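Local coordinates for protein extracellular endo-alpha-(1->5)-L-arabinanase 1 (Bacillus subtilis, PDB 1UV4) that cleaves internal alpha-1,5-linked arabinofuranosyl bonds of linear arabinan and branched sugar-beet arabinan, using a bound calcium ion, in plant cell-wall breakdown, at residues Lys46-Gln51 and Leu279-Leu284; Asn143-Phe148 and Ser170-Ala175. One frame throughout, in Å; residues are numbered along the deposited sequence. Where two conformers were deposited one is given.

Contact 1. Residues Lys46-Gln51 and Leu279-Leu284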
loop_
_atom_site.group_PDB
_atom_site.type_symbol
_atom_site.label_atom_id
_atom_site.label_comp_id
_atom_site.label_asym_id
_atom_site.label_seq_id
_atom_site.Cartn_x
_atom_site.Cartn_y
_atom_site.Cartn_z
ATOM N N LYS A 46 -7.186 -7.195 16.675
ATOM C CA LYS A 46 -6.546 -6.379 17.703
ATOM C C LYS A 46 -5.348 -7.075 18.315
ATOM O O LYS A 46 -4.276 -6.498 18.445
ATOM C CB LYS A 46 -7.553 -6.026 18.780
ATOM N N ASN A 47 -5.535 -8.348 18.666
ATOM C CA ASN A 47 -4.483 -9.151 19.250
ATOM C C ASN A 47 -4.075 -10.169 18.224
ATOM O O ASN A 47 -4.841 -11.072 17.879
ATOM C CB ASN A 47 -4.971 -9.814 20.523
ATOM C CG ASN A 47 -5.330 -8.801 21.585
ATOM O OD1 ASN A 47 -4.440 -8.213 22.200
ATOM N ND2 ASN A 47 -6.598 -8.568 21.768
ATOM N N TRP A 48 -2.836 -10.040 17.808
ATOM C CA TRP A 48 -2.301 -10.709 16.655
ATOM C C TRP A 48 -1.184 -11.646 17.062
ATOM O O TRP A 48 -0.497 -11.432 18.064
ATOM C CB TRP A 48 -1.725 -9.673 15.671
ATOM C CG TRP A 48 -2.721 -8.658 15.173
ATOM C CD1 TRP A 48 -3.063 -7.474 15.742
ATOM C CD2 TRP A 48 -3.524 -8.762 13.973
ATOM N NE1 TRP A 48 -4.052 -6.843 15.014
ATOM C CE2 TRP A 48 -4.339 -7.600 13.907
ATOM C CE3 TRP A 48 -3.653 -9.724 12.958
ATOM C CZ2 TRP A 48 -5.266 -7.386 12.886
ATOM C CZ3 TRP A 48 -4.599 -9.499 11.941
ATOM C CH2 TRP A 48 -5.378 -8.336 11.908
ATOM N N THR A 49 -1.009 -12.683 16.262
ATOM C CA THR A 49 0.095 -13.596 16.414
ATOM C C THR A 49 0.860 -13.581 15.114
ATOM O O THR A 49 0.275 -13.523 14.033
ATOM C CB THR A 49 -0.431 -15.013 16.754
ATOM O OG1 THR A 49 -1.003 -15.597 15.585
ATOM C CG2 THR A 49 -1.524 -14.980 17.799
ATOM N N VAL A 50 2.176 -13.699 15.212
ATOM C CA VAL A 50 3.058 -13.675 14.055
ATOM C C VAL A 50 3.073 -15.077 13.441
ATOM O O VAL A 50 3.352 -16.048 14.114
ATOM C CB VAL A 50 4.494 -13.308 14.480
ATOM C CG1 VAL A 50 5.433 -13.353 13.260
ATOM C CG2 VAL A 50 4.512 -11.940 15.126
ATOM N N GLN A 51 2.778 -15.154 12.165
ATOM C CA GLN A 51 2.783 -16.412 11.418
ATOM C C GLN A 51 4.084 -16.564 10.649
ATOM O O GLN A 51 4.858 -15.610 10.510
ATOM C CB GLN A 51 1.633 -16.381 10.411
ATOM C CG GLN A 51 0.258 -16.061 11.016
ATOM C CD GLN A 51 -0.128 -17.034 12.122
ATOM O OE1 GLN A 51 -0.109 -16.670 13.309
ATOM N NE2 GLN A 51 -0.483 -18.255 11.751
ATOM N N LEU A 279 -0.039 -1.473 13.905
ATOM C CA LEU A 279 -1.257 -1.483 13.078
ATOM C C LEU A 279 -2.407 -0.808 13.814
ATOM O O LEU A 279 -2.821 -1.284 14.863
ATOM C CB LEU A 279 -1.615 -2.915 12.755
ATOM C CG LEU A 279 -2.906 -3.166 11.990
ATOM C CD1 LEU A 279 -2.932 -2.479 10.675
ATOM C CD2 LEU A 279 -3.098 -4.652 11.763
ATOM N N LEU A 280 -2.922 0.289 13.247
ATOM C CA LEU A 280 -4.079 1.017 13.787
ATOM C C LEU A 280 -5.200 0.875 12.773
ATOM O O LEU A 280 -5.007 0.904 11.557
ATOM C CB LEU A 280 -3.783 2.480 14.001
ATOM C CG LEU A 280 -3.039 2.851 15.269
ATOM C CD1 LEU A 280 -1.673 2.273 15.387
ATOM C CD2 LEU A 280 -2.952 4.375 15.390
ATOM N N ILE A 281 -6.403 0.685 13.284
ATOM C CA ILE A 281 -7.559 0.422 12.431
ATOM C C ILE A 281 -8.740 1.287 12.862
ATOM O O ILE A 281 -9.046 1.354 14.048
ATOM C CB ILE A 281 -7.948 -1.078 12.497
ATOM C CG1 ILE A 281 -6.735 -1.992 12.226
ATOM C CG2 ILE A 281 -9.093 -1.350 11.526
ATOM C CD1 ILE A 281 -7.082 -3.437 12.249
ATOM N N ASN A 282 -9.386 1.933 11.890
ATOM C CA ASN A 282 -10.604 2.701 12.139
ATOM C C ASN A 282 -11.676 2.322 11.147
ATOM O O ASN A 282 -11.379 1.926 10.041
ATOM C CB ASN A 282 -10.375 4.208 11.925
ATOM C CG ASN A 282 -9.817 4.905 13.131
ATOM O OD1 ASN A 282 -8.657 4.683 13.471
ATOM N ND2 ASN A 282 -10.618 5.758 13.754
ATOM N N ASP A 283 -12.939 2.527 11.508
ATOM C CA ASP A 283 -14.010 2.543 10.512
ATOM C C ASP A 283 -13.822 3.758 9.632
ATOM O O ASP A 283 -13.292 4.794 10.069
ATOM C CB ASP A 283 -15.323 2.680 11.192
ATOM C CG ASP A 283 -15.589 1.560 12.156
ATOM O OD1 ASP A 283 -15.532 0.387 11.724
ATOM O OD2 ASP A 283 -15.839 1.744 13.363
ATOM N N LEU A 284 -14.246 3.629 8.384
ATOM C CA LEU A 284 -14.211 4.707 7.394
ATOM C C LEU A 284 -15.629 4.991 6.960
ATOM O O LEU A 284 -16.396 4.060 6.641
ATOM C CB LEU A 284 -13.408 4.259 6.175
ATOM C CG LEU A 284 -12.626 5.223 5.310
ATOM C CD1 LEU A 284 -11.804 6.190 6.112
ATOM C CD2 LEU A 284 -11.778 4.375 4.369
HETATM O O HOH W 1 -4.581 -4.005 15.126
#

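Contact 2. Residues Asn143-Phe148 and Ser170-Ala175. With EDO (1,2-ethanediol), chain F.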
loop_
_atom_site.group_PDB
_atom_site.type_symbol
_atom_site.label_atom_id
_atom_site.label_comp_id
_atom_site.label_asym_id
_atom_site.label_seq_id
_atom_site.Cartn_x
_atom_site.Cartn_y
_atom_site.Cartn_z
ATOM N N ASN A 143 -13.401 -4.050 -13.027
ATOM C CA ASN A 143 -12.173 -4.514 -13.633
ATOM C C ASN A 143 -10.913 -3.958 -12.972
ATOM O O ASN A 143 -10.905 -2.840 -12.477
ATOM C CB ASN A 143 -12.203 -4.183 -15.099
ATOM C CG ASN A 143 -13.336 -4.896 -15.814
ATOM O OD1 ASN A 143 -13.688 -6.069 -15.531
ATOM N ND2 ASN A 143 -13.920 -4.204 -16.772
ATOM N N PRO A 144 -9.863 -4.772 -12.919
ATOM C CA PRO A 144 -8.677 -4.445 -12.138
ATOM C C PRO A 144 -7.723 -3.402 -12.725
ATOM O O PRO A 144 -7.446 -3.415 -13.930
ATOM C CB PRO A 144 -7.979 -5.805 -12.015
ATOM C CG PRO A 144 -8.320 -6.528 -13.302
ATOM C CD PRO A 144 -9.736 -6.105 -13.549
ATOM N N TRP A 145 -7.145 -2.615 -11.836
ATOM C CA TRP A 145 -6.123 -1.625 -12.111
ATOM C C TRP A 145 -5.116 -1.689 -10.962
ATOM O O TRP A 145 -5.428 -2.112 -9.849
ATOM C CB TRP A 145 -6.719 -0.212 -12.135
ATOM C CG TRP A 145 -7.627 0.110 -13.262
ATOM C CD1 TRP A 145 -8.855 -0.376 -13.488
ATOM C CD2 TRP A 145 -7.377 1.078 -14.298
ATOM N NE1 TRP A 145 -9.405 0.187 -14.615
ATOM C CE2 TRP A 145 -8.512 1.104 -15.124
ATOM C CE3 TRP A 145 -6.293 1.935 -14.603
ATOM C CZ2 TRP A 145 -8.599 1.923 -16.259
ATOM C CZ3 TRP A 145 -6.413 2.776 -15.695
ATOM C CH2 TRP A 145 -7.546 2.743 -16.519
ATOM N N LEU A 146 -3.920 -1.219 -11.249
ATOM C CA LEU A 146 -2.832 -1.202 -10.233
ATOM C C LEU A 146 -2.267 0.207 -10.078
ATOM O O LEU A 146 -1.852 0.820 -11.063
ATOM C CB LEU A 146 -1.690 -2.137 -10.642
ATOM C CG LEU A 146 -0.566 -2.336 -9.590
ATOM C CD1 LEU A 146 -1.009 -3.265 -8.507
ATOM C CD2 LEU A 146 0.735 -2.819 -10.321
ATOM N N ALA A 147 -2.269 0.704 -8.845
ATOM C CA ALA A 147 -1.543 1.947 -8.519
ATOM C C ALA A 147 -0.267 1.579 -7.765
ATOM O O ALA A 147 -0.150 0.532 -7.138
ATOM C CB ALA A 147 -2.396 2.852 -7.722
ATOM N N PHE A 148 0.731 2.436 -7.879
ATOM C CA PHE A 148 1.986 2.241 -7.159
ATOM C C PHE A 148 2.790 3.520 -7.151
ATOM O O PHE A 148 2.476 4.490 -7.780
ATOM C CB PHE A 148 2.808 1.087 -7.755
ATOM C CG PHE A 148 3.351 1.373 -9.138
ATOM C CD1 PHE A 148 2.604 1.052 -10.258
ATOM C CD2 PHE A 148 4.568 2.004 -9.310
ATOM C CE1 PHE A 148 3.076 1.311 -11.495
ATOM C CE2 PHE A 148 5.051 2.282 -10.580
ATOM C CZ PHE A 148 4.298 1.926 -11.675
ATOM N N SER A 170 -1.410 2.186 -21.164
ATOM C CA SER A 170 -0.519 3.260 -20.769
ATOM C C SER A 170 -0.352 3.362 -19.254
ATOM O O SER A 170 -1.215 2.965 -18.480
ATOM C CB SER A 170 -1.057 4.619 -21.275
ATOM O OG SER A 170 -1.418 4.600 -22.643
ATOM N N LEU A 171 0.762 3.933 -18.849
ATOM C CA LEU A 171 1.042 4.265 -17.475
ATOM C C LEU A 171 0.639 5.703 -17.201
ATOM O O LEU A 171 1.174 6.623 -17.828
ATOM C CB LEU A 171 2.544 4.054 -17.197
ATOM C CG LEU A 171 2.942 4.054 -15.726
ATOM C CD1 LEU A 171 2.289 2.925 -14.903
ATOM C CD2 LEU A 171 4.465 3.967 -15.565
ATOM N N TYR A 172 -0.274 5.908 -16.252
ATOM C CA TYR A 172 -0.847 7.211 -15.926
ATOM C C TYR A 172 -0.218 7.724 -14.627
ATOM O O TYR A 172 0.243 6.947 -13.787
ATOM C CB TYR A 172 -2.364 7.103 -15.726
ATOM C CG TYR A 172 -3.132 6.650 -16.949
ATOM C CD1 TYR A 172 -3.620 7.558 -17.859
ATOM C CD2 TYR A 172 -3.372 5.310 -17.194
ATOM C CE1 TYR A 172 -4.341 7.137 -18.992
ATOM C CE2 TYR A 172 -4.087 4.897 -18.313
ATOM C CZ TYR A 172 -4.568 5.814 -19.197
ATOM O OH TYR A 172 -5.285 5.420 -20.328
ATOM N N SER A 173 -0.155 9.040 -14.539
ATOM C CA SER A 173 0.295 9.754 -13.340
ATOM C C SER A 173 -0.893 10.306 -12.592
ATOM O O SER A 173 -1.715 10.990 -13.158
ATOM C CB SER A 173 1.223 10.893 -13.730
ATOM O OG SER A 173 2.355 10.380 -14.389
ATOM N N ILE A 174 -0.990 9.990 -11.293
ATOM C CA ILE A 174 -2.170 10.410 -10.514
ATOM C C ILE A 174 -1.909 11.200 -9.232
ATOM O O ILE A 174 -2.831 11.846 -8.722
ATOM C CB ILE A 174 -3.123 9.212 -10.222
ATOM C CG1 ILE A 174 -2.452 8.110 -9.435
ATOM C CG2 ILE A 174 -3.745 8.699 -11.525
ATOM C CD1 ILE A 174 -3.426 7.017 -8.976
ATOM N N ALA A 175 -0.665 11.213 -8.724
ATOM C CA ALA A 175 -0.321 12.107 -7.612
ATOM C C ALA A 175 1.155 12.358 -7.605
ATOM O O ALA A 175 1.937 11.484 -7.945
ATOM C CB ALA A 175 -0.786 11.575 -6.212
HETATM C C1 EDO F . 3.157 8.605 -17.371
HETATM O O1 EDO F . 2.146 9.520 -16.996
HETATM C C2 EDO F . 3.716 7.945 -16.137
HETATM O O2 EDO F . 4.973 8.505 -15.846
#

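Contact 1. Residues Lys46-Gln51 and Leu279-Leu284
Trp48 and Leu279 meet where a long, buried indole reaches from one blade of the propeller to the next. From CB, Trp48 turns its CG beside the backbone N and anti to the carbonyl carbon (chi1 -59°), which sends the ring toward strand 276-283. Along the ring's far side, NE1 lies 4.0 Å from Leu279 CD2, CE2 comes a little nearer, and CZ2 closes to 3.7 Å from the same methyl. CD2 stands 3.4 Å above the indole plane, offset toward its rim, and the two side chains cross at roughly a right angle. CZ2 also meets a second methyl: Ile281 CD1 lies 4.4 Å from it, near the ring plane at the edge. Leu279 holds CG anti to its N (chi1 176°), which carries the branch toward the indole, where CD2 makes the contact. The polar atom of the ring is served separately. Trp48 NE1 donates to a water at 2.9 Å, and that water donates to Leu279 O over a long 3.3 Å. The backbone N of Trp48 is hydrogen-bonded to Asn9 OD1, and strand 4-8 pairs with 276-283 as its outer neighbour. The two segments thus meet through methyl-to-indole packing, burying 99 Å² in all, while the water gives the buried indole N-H an acceptor and links it to the opposing backbone.

Contact 2. Residues Asn143-Phe148 and Ser170-Ala175
Two flat groups, the Trp145 indole and the Tyr172 phenol ring, come together with Tyr172 CE2 at the indole's edge, near its plane and 4.1 Å from Trp145 CZ3, which itself lies obliquely to the Tyr172 ring. Asn143 O also lies in the indole plane, at the edge, and the indole N-H is held by Asp139 OD2. The third ring, Phe148, receives Leu171 CD1 obliquely, at 3.9 Å from Phe148 CE1 and equally far from CZ, so the methyl meets the CE1-CZ end of the ring. With chi1 at 68°, Phe148 CG sits between the backbone N and the carbonyl carbon, and the ring reaches Leu171 although its CB points away. Between these two contacts, Ala147 CB touches Ile174 CD1 at 4.5 Å. The strands are not direct partners: their axes pass 9.0 Å apart at 54°, and each is hydrogen-bonded to strand 155-160. Ile174 and Ala175 form a classic beta bulge opposite Ile155 of that strand. Ser173 OG is hydrogen-bonded at 2.8 Å to O1 of an ethanediol, probably from the crystallisation liquor, and both groups also bond Lys156 NZ. Across the middle strand, then, cohesion is apolar, resting on separate side-chain contacts, while Trp145 NE1 and Ser173 OG find their partners outside the pair of segments.

In the fold
The two contacts lie on opposite sides of the chain's centre, their own centres 28 Å apart and their nearest atoms about 15 Å apart, so they do not touch. They do different work in the five-bladed propeller: contact 1 joins the blade made of strands 16-20, 23-29, 37-42 and 49-54 to the last blade, which the N-terminal strand 4-8 completes, whereas contact 2 lies within one blade. Contact 2 lies closer to site residues. The side chain of Leu279 is about 11 Å from a calcium ion and about 10 Å from that of Asp14, the inferred proton acceptor. In contact 2, Ala147 approaches the calcium ligand Glu135 to about 4 Å, side chain to side chain, and Phe148 comes equally near Ala131, a probable substrate-binding residue.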